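Local coordinates for dual function macrocyclase-peptidase POPB (Galerina marginata, PDB 5N4B), which cleaves peptide bonds after proline and macrocyclises the resulting peptide in the biosynthesis of the amanitin toxins, at residues A[271-276]-A[288-293]; A[304-308]-A[343-348]; A[497-501]-A[620-624]; A[605-609]-A[637-643]. The protein carries 1 engineered substitution. One frame throughout, in Å; residues are numbered along the deposited sequence.

Contact 1: residues A[271-276]-A[288-293]; sequences GKYLYL and LWVAEL
Val290 packs with each of its methyls against a different tyrosine of the neighbouring strand. Val290 CG1 lies 3.4 Å from Tyr273 CD1, while Val290 CG2 meets the edge of the Tyr275 ring, 3.8 Å from Tyr275 CD1. The split follows from chi1 of -179°, which sets CG1 anti to the backbone N and leaves CG2 beside it. On the other face Leu274 lies across from Ala291 and Leu276 across from Trp289; the closest side-chain pair there is Leu276 CD2 with Trp289 CE3, 3.9 Å apart. These residues form a beta hairpin, the two middle strands of a four-stranded antiparallel blade in the beta-propeller domain. Leu274 with Ala291 and Leu276 with Trp289 are hydrogen-bonded pairs, and all four N-H...O bonds are nearly straight. Beyond the buried part the hairpin opens toward solvent. Leu293 N still reaches Lys272 O at 2.9 Å, but from 43° out of the carbonyl plane, and a water donates to both Lys272 O and Leu293 O. The aliphatic part of Lys272 covers one face of the Tyr273 ring, and its NZ donates to Tyr273 OH. A second water joins that hydroxyl to exposed Glu292, donating to OE2 at 2.8 Å.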
loop_
_atom_site.group_PDB
_atom_site.type_symbol
_atom_site.label_atom_id
_atom_site.label_comp_id
_atom_site.label_asym_id
_atom_site.label_seq_id
_atom_site.Cartn_x
_atom_site.Cartn_y
_atom_site.Cartn_z
ATOM N N GLY A 271 -8.800 -18.116 23.001
ATOM C CA GLY A 271 -7.655 -18.154 23.896
ATOM C C GLY A 271 -6.798 -19.399 23.816
ATOM O O GLY A 271 -5.811 -19.496 24.565
ATOM N N LYS A 272 -7.107 -20.337 22.908
ATOM C CA LYS A 272 -6.425 -21.618 22.891
ATOM C C LYS A 272 -5.116 -21.617 22.111
ATOM O O LYS A 272 -4.209 -22.380 22.458
ATOM C CB LYS A 272 -7.365 -22.664 22.316
ATOM C CG LYS A 272 -6.796 -24.065 22.263
ATOM C CD LYS A 272 -7.809 -24.977 21.638
ATOM C CE LYS A 272 -7.469 -26.436 21.767
ATOM N NZ LYS A 272 -8.362 -27.069 20.801
ATOM N N TYR A 273 -5.013 -20.824 21.048
ATOM C CA TYR A 273 -3.897 -20.929 20.123
ATOM C C TYR A 273 -3.215 -19.592 19.912
ATOM O O TYR A 273 -3.850 -18.528 19.901
ATOM C CB TYR A 273 -4.368 -21.452 18.763
ATOM C CG TYR A 273 -4.845 -22.859 18.758
ATOM C CD1 TYR A 273 -4.000 -23.895 19.103
ATOM C CD2 TYR A 273 -6.127 -23.149 18.338
ATOM C CE1 TYR A 273 -4.420 -25.197 19.040
ATOM C CE2 TYR A 273 -6.590 -24.464 18.297
ATOM C CZ TYR A 273 -5.714 -25.481 18.668
ATOM O OH TYR A 273 -6.169 -26.784 18.588
ATOM N N LEU A 274 -1.914 -19.688 19.756
ATOM C CA LEU A 274 -1.049 -18.640 19.237
ATOM C C LEU A 274 -0.462 -19.144 17.928
ATOM O O LEU A 274 0.127 -20.230 17.870
ATOM C CB LEU A 274 0.071 -18.353 20.237
ATOM C CG LEU A 274 1.204 -17.430 19.793
ATOM C CD1 LEU A 274 0.691 -16.074 19.539
ATOM C CD2 LEU A 274 2.285 -17.422 20.882
ATOM N N TYR A 275 -0.539 -18.328 16.901
ATOM C CA TYR A 275 -0.022 -18.670 15.600
ATOM C C TYR A 275 1.178 -17.818 15.253
ATOM O O TYR A 275 1.188 -16.600 15.513
ATOM C CB TYR A 275 -1.102 -18.434 14.569
ATOM C CG TYR A 275 -2.420 -19.131 14.820
ATOM C CD1 TYR A 275 -2.584 -20.508 14.603
ATOM C CD2 TYR A 275 -3.538 -18.436 15.268
ATOM C CE1 TYR A 275 -3.786 -21.128 14.813
ATOM C CE2 TYR A 275 -4.759 -19.088 15.457
ATOM C CZ TYR A 275 -4.854 -20.433 15.226
ATOM O OH TYR A 275 -6.078 -21.023 15.422
ATOM N N LEU A 276 2.195 -18.453 14.643
ATOM C CA LEU A 276 3.383 -17.762 14.160
ATOM C C LEU A 276 3.522 -17.970 12.675
ATOM O O LEU A 276 3.521 -19.112 12.197
ATOM C CB LEU A 276 4.627 -18.309 14.843
ATOM C CG LEU A 276 5.980 -17.699 14.414
ATOM C CD1 LEU A 276 6.169 -16.317 14.944
ATOM C CD2 LEU A 276 7.141 -18.614 14.852
ATOM N N LEU A 288 3.812 -21.607 8.988
ATOM C CA LEU A 288 2.740 -21.457 9.960
ATOM C C LEU A 288 2.954 -22.483 11.062
ATOM O O LEU A 288 2.879 -23.696 10.823
ATOM C CB LEU A 288 1.366 -21.654 9.304
ATOM C CG LEU A 288 0.175 -21.807 10.271
ATOM C CD1 LEU A 288 -0.038 -20.540 10.974
ATOM C CD2 LEU A 288 -1.064 -22.274 9.528
ATOM N N TRP A 289 3.262 -21.985 12.258
ATOM C CA TRP A 289 3.438 -22.822 13.436
ATOM C C TRP A 289 2.358 -22.463 14.446
ATOM O O TRP A 289 1.845 -21.318 14.468
ATOM C CB TRP A 289 4.830 -22.674 14.069
ATOM C CG TRP A 289 6.006 -23.085 13.215
ATOM C CD1 TRP A 289 5.997 -23.656 11.984
ATOM C CD2 TRP A 289 7.376 -22.931 13.581
ATOM N NE1 TRP A 289 7.292 -23.859 11.550
ATOM C CE2 TRP A 289 8.152 -23.437 12.523
ATOM C CE3 TRP A 289 8.010 -22.402 14.707
ATOM C CZ2 TRP A 289 9.535 -23.444 12.559
ATOM C CZ3 TRP A 289 9.406 -22.384 14.738
ATOM C CH2 TRP A 289 10.137 -22.939 13.678
ATOM N N VAL A 290 1.977 -23.436 15.273
ATOM C CA VAL A 290 0.858 -23.292 16.188
ATOM C C VAL A 290 1.286 -23.698 17.576
ATOM O O VAL A 290 1.780 -24.808 17.766
ATOM C CB VAL A 290 -0.332 -24.172 15.752
ATOM C CG1 VAL A 290 -1.515 -23.984 16.726
ATOM C CG2 VAL A 290 -0.754 -23.858 14.322
ATOM N N ALA A 291 1.032 -22.851 18.547
ATOM C CA ALA A 291 1.268 -23.142 19.954
ATOM C C ALA A 291 -0.054 -23.170 20.696
ATOM O O ALA A 291 -0.955 -22.358 20.437
ATOM C CB ALA A 291 2.165 -22.113 20.635
ATOM N N GLU A 292 -0.159 -24.049 21.671
ATOM C CA GLU A 292 -1.280 -24.057 22.591
ATOM C C GLU A 292 -0.958 -23.153 23.776
ATOM O O GLU A 292 0.122 -23.259 24.385
ATOM C CB GLU A 292 -1.532 -25.486 23.060
ATOM C CG GLU A 292 -2.047 -26.400 21.975
ATOM C CD GLU A 292 -2.440 -27.752 22.502
ATOM O OE1 GLU A 292 -1.862 -28.163 23.525
ATOM O OE2 GLU A 292 -3.324 -28.388 21.903
ATOM N N LEU A 293 -1.875 -22.245 24.088
ATOM C CA LEU A 293 -1.785 -21.364 25.243
ATOM C C LEU A 293 -2.630 -21.938 26.359
ATOM O O LEU A 293 -3.777 -22.343 26.130
ATOM C CB LEU A 293 -2.356 -19.985 24.906
ATOM C CG LEU A 293 -1.625 -19.183 23.851
ATOM C CD1 LEU A 293 -2.396 -17.931 23.499
ATOM C CD2 LEU A 293 -0.221 -18.872 24.264
HETATM O O HOH W 1 -4.667 -24.447 24.380
HETATM O O HOH W 2 -4.332 -28.556 19.325
#

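Contact 2: residues A[304-308]-A[343-348]; sequences WRKVV and LSKDEP
Arg305 reaches two backbone carbonyls of the 343-348 loop with the ends of its guanidinium. Arg305 NH1 donates to Leu343 O at 2.9 Å, in the carbonyl plane and on a lone pair. Arg305 NH2 donates to Lys345 O at 2.7 Å, nearly in line with that carbonyl. Both oxygens lie close to the guanidinium plane, so the paired bonds should limit its rotation. Apolar groups complete the first shell: Leu343 CD2 sits over one face toward the rim, and Pro348 CG comes within 3.4 Å of Arg305 NH2. The arginine spans the gap because its chain is fully extended, with CG anti to the backbone N (chi1 -179°). Its root is fixed in the outermost strand of one propeller blade, where Arg305 pairs through its backbone with Val290. Val307 CG2 touches Leu343 CD2 at 4.0 Å, crossing at about a right angle, and Leu343 also rests on Tyr273. The loop links strands 337-342 and 349-352 of the next blade, so the contact ties two successive blades together at the surface. Since the acceptors are main-chain oxygens, the grip depends on the path of the loop, and a positive guanidinium is probably stabilised by the two carbonyl dipoles.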
loop_
_atom_site.group_PDB
_atom_site.type_symbol
_atom_site.label_atom_id
_atom_site.label_comp_id
_atom_site.label_asym_id
_atom_site.label_seq_id
_atom_site.Cartn_x
_atom_site.Cartn_y
_atom_site.Cartn_z
ATOM N N TRP A 304 6.181 -24.848 19.881
ATOM C CA TRP A 304 5.612 -24.705 18.545
ATOM C C TRP A 304 5.405 -26.052 17.895
ATOM O O TRP A 304 6.355 -26.833 17.758
ATOM C CB TRP A 304 6.539 -23.882 17.672
ATOM C CG TRP A 304 6.754 -22.529 18.133
ATOM C CD1 TRP A 304 7.903 -21.999 18.669
ATOM C CD2 TRP A 304 5.786 -21.472 18.149
ATOM N NE1 TRP A 304 7.709 -20.708 18.990
ATOM C CE2 TRP A 304 6.422 -20.337 18.689
ATOM C CE3 TRP A 304 4.445 -21.372 17.738
ATOM C CZ2 TRP A 304 5.778 -19.120 18.821
ATOM C CZ3 TRP A 304 3.810 -20.124 17.886
ATOM C CH2 TRP A 304 4.479 -19.044 18.428
ATOM N N ARG A 305 4.187 -26.273 17.387
ATOM C CA ARG A 305 3.901 -27.349 16.465
ATOM C C ARG A 305 4.095 -26.827 15.043
ATOM O O ARG A 305 3.436 -25.864 14.633
ATOM C CB ARG A 305 2.468 -27.838 16.631
ATOM C CG ARG A 305 2.082 -28.984 15.718
ATOM C CD ARG A 305 0.719 -29.483 16.019
ATOM N NE ARG A 305 0.360 -30.572 15.139
ATOM C CZ ARG A 305 -0.760 -31.288 15.262
ATOM N NH1 ARG A 305 -1.633 -31.035 16.221
ATOM N NH2 ARG A 305 -1.005 -32.284 14.413
ATOM N N LYS A 306 4.972 -27.470 14.285
ATOM C CA LYS A 306 5.450 -26.971 12.987
ATOM C C LYS A 306 4.532 -27.468 11.864
ATOM O O LYS A 306 4.908 -28.241 10.988
ATOM C CB LYS A 306 6.911 -27.341 12.785
ATOM C CG LYS A 306 7.844 -26.765 13.851
ATOM C CD LYS A 306 9.320 -27.180 13.579
ATOM C CE LYS A 306 10.279 -26.660 14.636
ATOM N NZ LYS A 306 11.630 -27.271 14.317
ATOM N N VAL A 307 3.322 -26.910 11.863
ATOM C CA VAL A 307 2.249 -27.407 11.005
ATOM C C VAL A 307 2.590 -27.228 9.538
ATOM O O VAL A 307 2.433 -28.160 8.733
ATOM C CB VAL A 307 0.906 -26.760 11.374
ATOM C CG1 VAL A 307 -0.169 -27.149 10.434
ATOM C CG2 VAL A 307 0.510 -27.163 12.767
ATOM N N VAL A 308 3.004 -26.023 9.151
ATOM C CA VAL A 308 3.532 -25.738 7.815
ATOM C C VAL A 308 4.991 -25.365 8.005
ATOM O O VAL A 308 5.307 -24.318 8.588
ATOM C CB VAL A 308 2.755 -24.616 7.097
ATOM C CG1 VAL A 308 3.415 -24.271 5.753
ATOM C CG2 VAL A 308 1.278 -24.982 6.883
ATOM N N LEU A 343 -6.239 -30.275 14.013
ATOM C CA LEU A 343 -5.076 -30.503 14.853
ATOM C C LEU A 343 -5.309 -31.562 15.912
ATOM O O LEU A 343 -4.387 -31.835 16.687
ATOM C CB LEU A 343 -4.697 -29.170 15.511
ATOM C CG LEU A 343 -4.261 -28.055 14.545
ATOM C CD1 LEU A 343 -3.915 -26.783 15.331
ATOM C CD2 LEU A 343 -3.105 -28.485 13.691
ATOM N N SER A 344 -6.509 -32.134 16.019
ATOM C CA SER A 344 -6.679 -33.225 16.984
ATOM C C SER A 344 -5.969 -34.489 16.555
ATOM O O SER A 344 -5.875 -35.405 17.370
ATOM C CB SER A 344 -8.168 -33.490 17.226
ATOM O OG SER A 344 -8.732 -34.077 16.082
ATOM N N LYS A 345 -5.490 -34.563 15.317
ATOM C CA LYS A 345 -4.780 -35.697 14.757
ATOM C C LYS A 345 -3.272 -35.460 14.823
ATOM O O LYS A 345 -2.808 -34.331 14.683
ATOM C CB LYS A 345 -5.141 -35.832 13.273
ATOM C CG LYS A 345 -6.586 -35.527 12.859
ATOM C CD LYS A 345 -7.542 -36.539 13.407
ATOM C CE LYS A 345 -8.975 -36.075 13.273
ATOM N NZ LYS A 345 -9.911 -37.229 13.380
ATOM N N ASP A 346 -2.492 -36.531 14.981
ATOM C CA ASP A 346 -1.036 -36.360 14.983
ATOM C C ASP A 346 -0.547 -35.928 13.616
ATOM O O ASP A 346 0.297 -35.028 13.493
ATOM C CB ASP A 346 -0.339 -37.663 15.364
ATOM C CG ASP A 346 -0.301 -37.881 16.849
ATOM O OD1 ASP A 346 -1.326 -38.350 17.401
ATOM O OD2 ASP A 346 0.748 -37.566 17.459
ATOM N N GLU A 347 -1.106 -36.529 12.588
ATOM C CA GLU A 347 -0.946 -36.124 11.203
ATOM C C GLU A 347 -2.163 -35.309 10.884
ATOM O O GLU A 347 -3.238 -35.876 10.659
ATOM C CB GLU A 347 -0.833 -37.311 10.243
ATOM C CG GLU A 347 0.580 -37.784 10.092
ATOM C CD GLU A 347 1.441 -36.706 9.460
ATOM O OE1 GLU A 347 2.361 -36.203 10.135
ATOM O OE2 GLU A 347 1.151 -36.313 8.309
ATOM N N PRO A 348 -2.068 -33.981 10.885
ATOM C CA PRO A 348 -3.267 -33.184 10.675
ATOM C C PRO A 348 -4.000 -33.618 9.414
ATOM O O PRO A 348 -3.406 -33.918 8.364
ATOM C CB PRO A 348 -2.715 -31.773 10.475
ATOM C CG PRO A 348 -1.332 -31.772 11.092
ATOM C CD PRO A 348 -0.835 -33.165 10.917
#

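Contact 3: residues A[497-501]-A[620-624]; sequences YGGFA and WISEY
Phe500 has CG beside its backbone N (chi1 -62°), and Glu623 has CG anti to its own N before bending at chi2 (70°); together these torsions lay the glutamate over the phenyl face. The contact belongs to the alpha/beta-hydrolase domain of this S9A peptidase, where the loop after strand 492-495 meets the short helix 621-624. Glu623 CG stands 3.8 Å from the centroid of the Phe500 ring, close to the ring normal, a CH-pi contact, and the carboxylate runs on nearly parallel to the ring, their planes 18° apart. The same carboxylate receives the amide of its aromatic partner: Phe500 N donates to Glu623 OE2 at 2.9 Å, approaching from above the carboxylate plane. Glu623 OE2 also forms a salt bridge with Lys547, while OE1 accepts a hydrogen bond from His539, so both oxygens of this buried acid are engaged. Gly499 CA is 3.2 Å from Glu623 OE2, a close passage made by a residue without a side chain.

Trp620 and Tyr624 complete an aromatic cluster. The edge of Phe500 is directed at the faces of both in offset edge-to-face pairs, its plane steeply inclined to the indole five-membered ring and to the tyrosine. The cluster borders the catalytic centre: the side chain of Phe500 lies about 7 Å from that of Ala578, the engineered replacement of the catalytic serine. Nearby, Tyr497 packs on an aromatic side chain of the bound peptide. Tyr624 OH, hydrogen-bonded to Asn579, lies 3.7 Å from Phe500 CE2 at the phenyl edge.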
loop_
_atom_site.group_PDB
_atom_site.type_symbol
_atom_site.label_atom_id
_atom_site.label_comp_id
_atom_site.label_asym_id
_atom_site.label_seq_id
_atom_site.Cartn_x
_atom_site.Cartn_y
_atom_site.Cartn_z
ATOM N N TYR A 497 1.121 -0.306 -11.231
ATOM C CA TYR A 497 2.044 -0.758 -10.196
ATOM C C TYR A 497 2.823 -1.936 -10.760
ATOM O O TYR A 497 4.004 -1.777 -11.085
ATOM C CB TYR A 497 1.310 -1.093 -8.894
ATOM C CG TYR A 497 2.228 -1.473 -7.780
ATOM C CD1 TYR A 497 2.993 -0.502 -7.111
ATOM C CD2 TYR A 497 2.346 -2.797 -7.355
ATOM C CE1 TYR A 497 3.823 -0.864 -6.060
ATOM C CE2 TYR A 497 3.169 -3.142 -6.323
ATOM C CZ TYR A 497 3.909 -2.179 -5.675
ATOM O OH TYR A 497 4.724 -2.521 -4.604
ATOM N N GLY A 498 2.192 -3.090 -10.941
ATOM C CA GLY A 498 2.743 -4.145 -11.772
ATOM C C GLY A 498 3.687 -5.114 -11.089
ATOM O O GLY A 498 4.737 -5.452 -11.638
ATOM N N GLY A 499 3.366 -5.533 -9.900
ATOM C CA GLY A 499 4.256 -6.431 -9.194
ATOM C C GLY A 499 3.691 -6.860 -7.848
ATOM O O GLY A 499 2.699 -6.323 -7.319
ATOM N N PHE A 500 4.376 -7.846 -7.281
ATOM C CA PHE A 500 4.239 -8.253 -5.883
ATOM C C PHE A 500 2.863 -8.838 -5.564
ATOM O O PHE A 500 2.497 -8.949 -4.377
ATOM C CB PHE A 500 4.607 -7.134 -4.919
ATOM C CG PHE A 500 6.047 -6.682 -5.036
ATOM C CD1 PHE A 500 7.052 -7.394 -4.357
ATOM C CD2 PHE A 500 6.414 -5.594 -5.814
ATOM C CE1 PHE A 500 8.364 -7.020 -4.442
ATOM C CE2 PHE A 500 7.777 -5.203 -5.916
ATOM C CZ PHE A 500 8.751 -5.906 -5.200
ATOM N N ALA A 501 2.139 -9.278 -6.595
ATOM C CA ALA A 501 0.777 -9.775 -6.428
ATOM C C ALA A 501 -0.159 -8.710 -5.881
ATOM O O ALA A 501 -1.237 -9.027 -5.348
ATOM C CB ALA A 501 0.741 -11.051 -5.573
ATOM N N TRP A 620 13.227 -8.271 -2.425
ATOM C CA TRP A 620 12.655 -8.209 -3.762
ATOM C C TRP A 620 13.344 -9.138 -4.764
ATOM O O TRP A 620 12.979 -9.129 -5.945
ATOM C CB TRP A 620 12.702 -6.786 -4.305
ATOM C CG TRP A 620 12.224 -5.739 -3.388
ATOM C CD1 TRP A 620 11.331 -5.850 -2.365
ATOM C CD2 TRP A 620 12.670 -4.388 -3.405
ATOM N NE1 TRP A 620 11.195 -4.631 -1.739
ATOM C CE2 TRP A 620 12.006 -3.715 -2.370
ATOM C CE3 TRP A 620 13.570 -3.686 -4.200
ATOM C CZ2 TRP A 620 12.242 -2.357 -2.107
ATOM C CZ3 TRP A 620 13.808 -2.357 -3.940
ATOM C CH2 TRP A 620 13.167 -1.715 -2.910
ATOM N N ILE A 621 14.330 -9.910 -4.346
ATOM C CA ILE A 621 14.879 -10.936 -5.220
ATOM C C ILE A 621 13.791 -11.895 -5.692
ATOM O O ILE A 621 13.849 -12.385 -6.827
ATOM C CB ILE A 621 16.039 -11.640 -4.513
ATOM C CG1 ILE A 621 17.237 -10.683 -4.469
ATOM C CG2 ILE A 621 16.399 -12.911 -5.229
ATOM C CD1 ILE A 621 18.368 -11.189 -3.549
ATOM N N SER A 622 12.772 -12.157 -4.869
ATOM C CA SER A 622 11.681 -13.016 -5.321
ATOM C C SER A 622 10.865 -12.371 -6.431
ATOM O O SER A 622 10.131 -13.077 -7.132
ATOM C CB SER A 622 10.783 -13.372 -4.147
ATOM O OG SER A 622 10.293 -12.227 -3.531
ATOM N N GLU A 623 10.960 -11.054 -6.604
ATOM C CA GLU A 623 10.268 -10.311 -7.638
ATOM C C GLU A 623 11.088 -10.052 -8.888
ATOM O O GLU A 623 10.556 -10.128 -9.994
ATOM C CB GLU A 623 9.789 -8.957 -7.112
ATOM C CG GLU A 623 8.798 -8.254 -8.022
ATOM C CD GLU A 623 7.398 -8.919 -8.099
ATOM O OE1 GLU A 623 7.129 -9.813 -7.281
ATOM O OE2 GLU A 623 6.604 -8.538 -9.006
ATOM N N TYR A 624 12.368 -9.737 -8.740
ATOM C CA TYR A 624 13.218 -9.291 -9.844
ATOM C C TYR A 624 14.293 -10.295 -10.246
ATOM O O TYR A 624 14.852 -10.151 -11.344
ATOM C CB TYR A 624 13.902 -7.975 -9.458
ATOM C CG TYR A 624 12.986 -6.844 -9.055
ATOM C CD1 TYR A 624 11.868 -6.575 -9.779
ATOM C CD2 TYR A 624 13.273 -6.048 -7.964
ATOM C CE1 TYR A 624 11.009 -5.549 -9.424
ATOM C CE2 TYR A 624 12.437 -5.020 -7.593
ATOM C CZ TYR A 624 11.301 -4.780 -8.338
ATOM O OH TYR A 624 10.534 -3.749 -7.884
#

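Contact 4: residues A[605-609]-A[637-643]; sequences VADLL and YPLSPVH
Leu609 places CD1 over the middle of the His643 imidazole, 3.6 Å from the ring centroid and 13° off the normal, a CH-pi contact. With chi1 of -63° for Leu609 and -57° for His643, both residues have CG beside the backbone N, which turns the leucine branch and the imidazole toward each other. The two segments are loops of the alpha/beta-hydrolase domain, one after strand 598-602 and the other after helix 630-636. Val642 CG1 lies over the opposite face of the imidazole, displaced toward the rim. Ser640 OG stands anti to the backbone N, a rotamer that lets it accept from Leu608 N at 3.0 Å and also share a hydrogen bond with His643 ND1 at 2.7 Å. One hydroxyl thus joins the segments and should help hold the turn of the imidazole.

Ala606 O receives Val642 N at 3.1 Å, and the methyl of Ala606 packs against Val642 CG2. Leu609 CD1 touches Tyr637 CD1 as well, 3.8 Å away. Helices 579-590 and 668-680 pack against Ala606 and Pro641, while Val34 of strand 30-35 packs against Leu609 and His643. Asp607 OD2 is in a salt bridge with Lys672, and a water lies between this oxygen and His643 NE2. The other carboxylate oxygen, Asp607 OD1, meets the imidazole edge in its plane, 3.3 Å from His643 CE1.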
loop_
_atom_site.group_PDB
_atom_site.type_symbol
_atom_site.label_atom_id
_atom_site.label_comp_id
_atom_site.label_asym_id
_atom_site.label_seq_id
_atom_site.Cartn_x
_atom_site.Cartn_y
_atom_site.Cartn_z
ATOM N N VAL A 605 12.061 2.213 -8.155
ATOM C CA VAL A 605 13.286 1.425 -8.330
ATOM C C VAL A 605 13.769 1.669 -9.758
ATOM O O VAL A 605 12.961 1.823 -10.678
ATOM C CB VAL A 605 12.994 -0.064 -8.092
ATOM C CG1 VAL A 605 14.156 -0.920 -8.430
ATOM C CG2 VAL A 605 12.526 -0.284 -6.658
ATOM N N ALA A 606 15.084 1.732 -9.965
ATOM C CA ALA A 606 15.628 1.941 -11.312
ATOM C C ALA A 606 16.979 1.290 -11.541
ATOM O O ALA A 606 17.324 0.998 -12.708
ATOM C CB ALA A 606 15.731 3.430 -11.640
ATOM N N ASP A 607 17.755 1.064 -10.484
ATOM C CA ASP A 607 19.035 0.357 -10.590
ATOM C C ASP A 607 18.727 -1.085 -10.198
ATOM O O ASP A 607 18.737 -1.452 -9.023
ATOM C CB ASP A 607 20.098 1.001 -9.725
ATOM C CG ASP A 607 21.426 0.298 -9.854
ATOM O OD1 ASP A 607 21.472 -0.862 -10.323
ATOM O OD2 ASP A 607 22.452 0.902 -9.450
ATOM N N LEU A 608 18.396 -1.911 -11.188
ATOM C CA LEU A 608 18.039 -3.298 -10.904
ATOM C C LEU A 608 19.265 -4.200 -10.743
ATOM O O LEU A 608 19.101 -5.396 -10.464
ATOM C CB LEU A 608 17.133 -3.880 -11.979
ATOM C CG LEU A 608 15.681 -3.543 -11.977
ATOM C CD1 LEU A 608 14.987 -4.362 -13.062
ATOM C CD2 LEU A 608 15.018 -3.837 -10.645
ATOM N N LEU A 609 20.480 -3.662 -10.896
ATOM C CA LEU A 609 21.679 -4.421 -10.569
ATOM C C LEU A 609 22.096 -4.291 -9.117
ATOM O O LEU A 609 22.767 -5.189 -8.610
ATOM C CB LEU A 609 22.861 -4.053 -11.473
ATOM C CG LEU A 609 22.665 -4.343 -12.947
ATOM C CD1 LEU A 609 23.893 -3.946 -13.713
ATOM C CD2 LEU A 609 22.331 -5.779 -13.183
ATOM N N TYR A 637 19.719 -7.492 -16.412
ATOM C CA TYR A 637 20.490 -6.413 -17.018
ATOM C C TYR A 637 19.804 -5.760 -18.192
ATOM O O TYR A 637 19.814 -4.516 -18.262
ATOM C CB TYR A 637 21.862 -6.987 -17.400
ATOM C CG TYR A 637 22.889 -6.013 -17.902
ATOM C CD1 TYR A 637 23.098 -4.792 -17.297
ATOM C CD2 TYR A 637 23.724 -6.371 -18.959
ATOM C CE1 TYR A 637 24.095 -3.922 -17.733
ATOM C CE2 TYR A 637 24.736 -5.488 -19.403
ATOM C CZ TYR A 637 24.885 -4.277 -18.776
ATOM O OH TYR A 637 25.869 -3.401 -19.185
ATOM N N PRO A 638 19.170 -6.482 -19.117
ATOM C CA PRO A 638 18.489 -5.795 -20.237
ATOM C C PRO A 638 17.225 -5.045 -19.848
ATOM O O PRO A 638 16.710 -4.300 -20.680
ATOM C CB PRO A 638 18.157 -6.931 -21.213
ATOM C CG PRO A 638 18.835 -8.142 -20.666
ATOM C CD PRO A 638 19.194 -7.942 -19.268
ATOM N N LEU A 639 16.702 -5.257 -18.648
ATOM C CA LEU A 639 15.524 -4.565 -18.170
ATOM C C LEU A 639 15.849 -3.374 -17.273
ATOM O O LEU A 639 14.989 -2.511 -17.073
ATOM C CB LEU A 639 14.662 -5.555 -17.378
ATOM C CG LEU A 639 13.235 -5.168 -17.102
ATOM C CD1 LEU A 639 12.513 -5.007 -18.444
ATOM C CD2 LEU A 639 12.619 -6.300 -16.278
ATOM N N SER A 640 17.021 -3.323 -16.672
ATOM C CA SER A 640 17.310 -2.319 -15.637
ATOM C C SER A 640 17.305 -0.926 -16.237
ATOM O O SER A 640 18.139 -0.658 -17.111
ATOM C CB SER A 640 18.700 -2.581 -15.141
ATOM O OG SER A 640 19.028 -1.656 -14.136
ATOM N N PRO A 641 16.437 -0.013 -15.821
ATOM C CA PRO A 641 16.341 1.272 -16.538
ATOM C C PRO A 641 17.629 2.060 -16.533
ATOM O O PRO A 641 17.985 2.640 -17.561
ATOM C CB PRO A 641 15.177 1.986 -15.808
ATOM C CG PRO A 641 14.335 0.839 -15.303
ATOM C CD PRO A 641 15.297 -0.238 -14.920
ATOM N N VAL A 642 18.357 2.081 -15.426
ATOM C CA VAL A 642 19.600 2.848 -15.336
ATOM C C VAL A 642 20.631 2.350 -16.324
ATOM O O VAL A 642 21.534 3.105 -16.675
ATOM C CB VAL A 642 20.123 2.727 -13.890
ATOM C CG1 VAL A 642 21.601 3.072 -13.763
ATOM C CG2 VAL A 642 19.301 3.618 -12.932
ATOM N N HIS A 643 20.521 1.109 -16.783
ATOM C CA HIS A 643 21.514 0.499 -17.662
ATOM C C HIS A 643 21.092 0.392 -19.114
ATOM O O HIS A 643 21.847 -0.186 -19.898
ATOM C CB HIS A 643 21.911 -0.865 -17.117
ATOM C CG HIS A 643 22.431 -0.771 -15.730
ATOM N ND1 HIS A 643 21.654 -1.003 -14.612
ATOM C CD2 HIS A 643 23.626 -0.333 -15.273
ATOM C CE1 HIS A 643 22.355 -0.733 -13.535
ATOM N NE2 HIS A 643 23.563 -0.330 -13.907
HETATM O O HOH W 3 24.505 0.420 -11.183
#

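In the fold
From the N terminus, contact 1 comes first, closing a hairpin of 11 intervening residues within one propeller blade. Contact 2 opens after it and spans 34 residues to the next blade. The two touch, because strands 287-292 and 305-308 are neighbours in one sheet: Trp289 CD1 packs 3.5 Å from Lys306 CA. Contacts 3 and 4 follow in the alpha/beta-hydrolase domain. Contact 3 spans 118 residues and contact 4 closes a loop of 27; their segments alternate, so these loops cross, and they meet where Trp620 CZ3 packs on Val605 CG2. Contact 3 is about 17 Å from contact 1 and about 16 Å from contact 2 between nearest atoms.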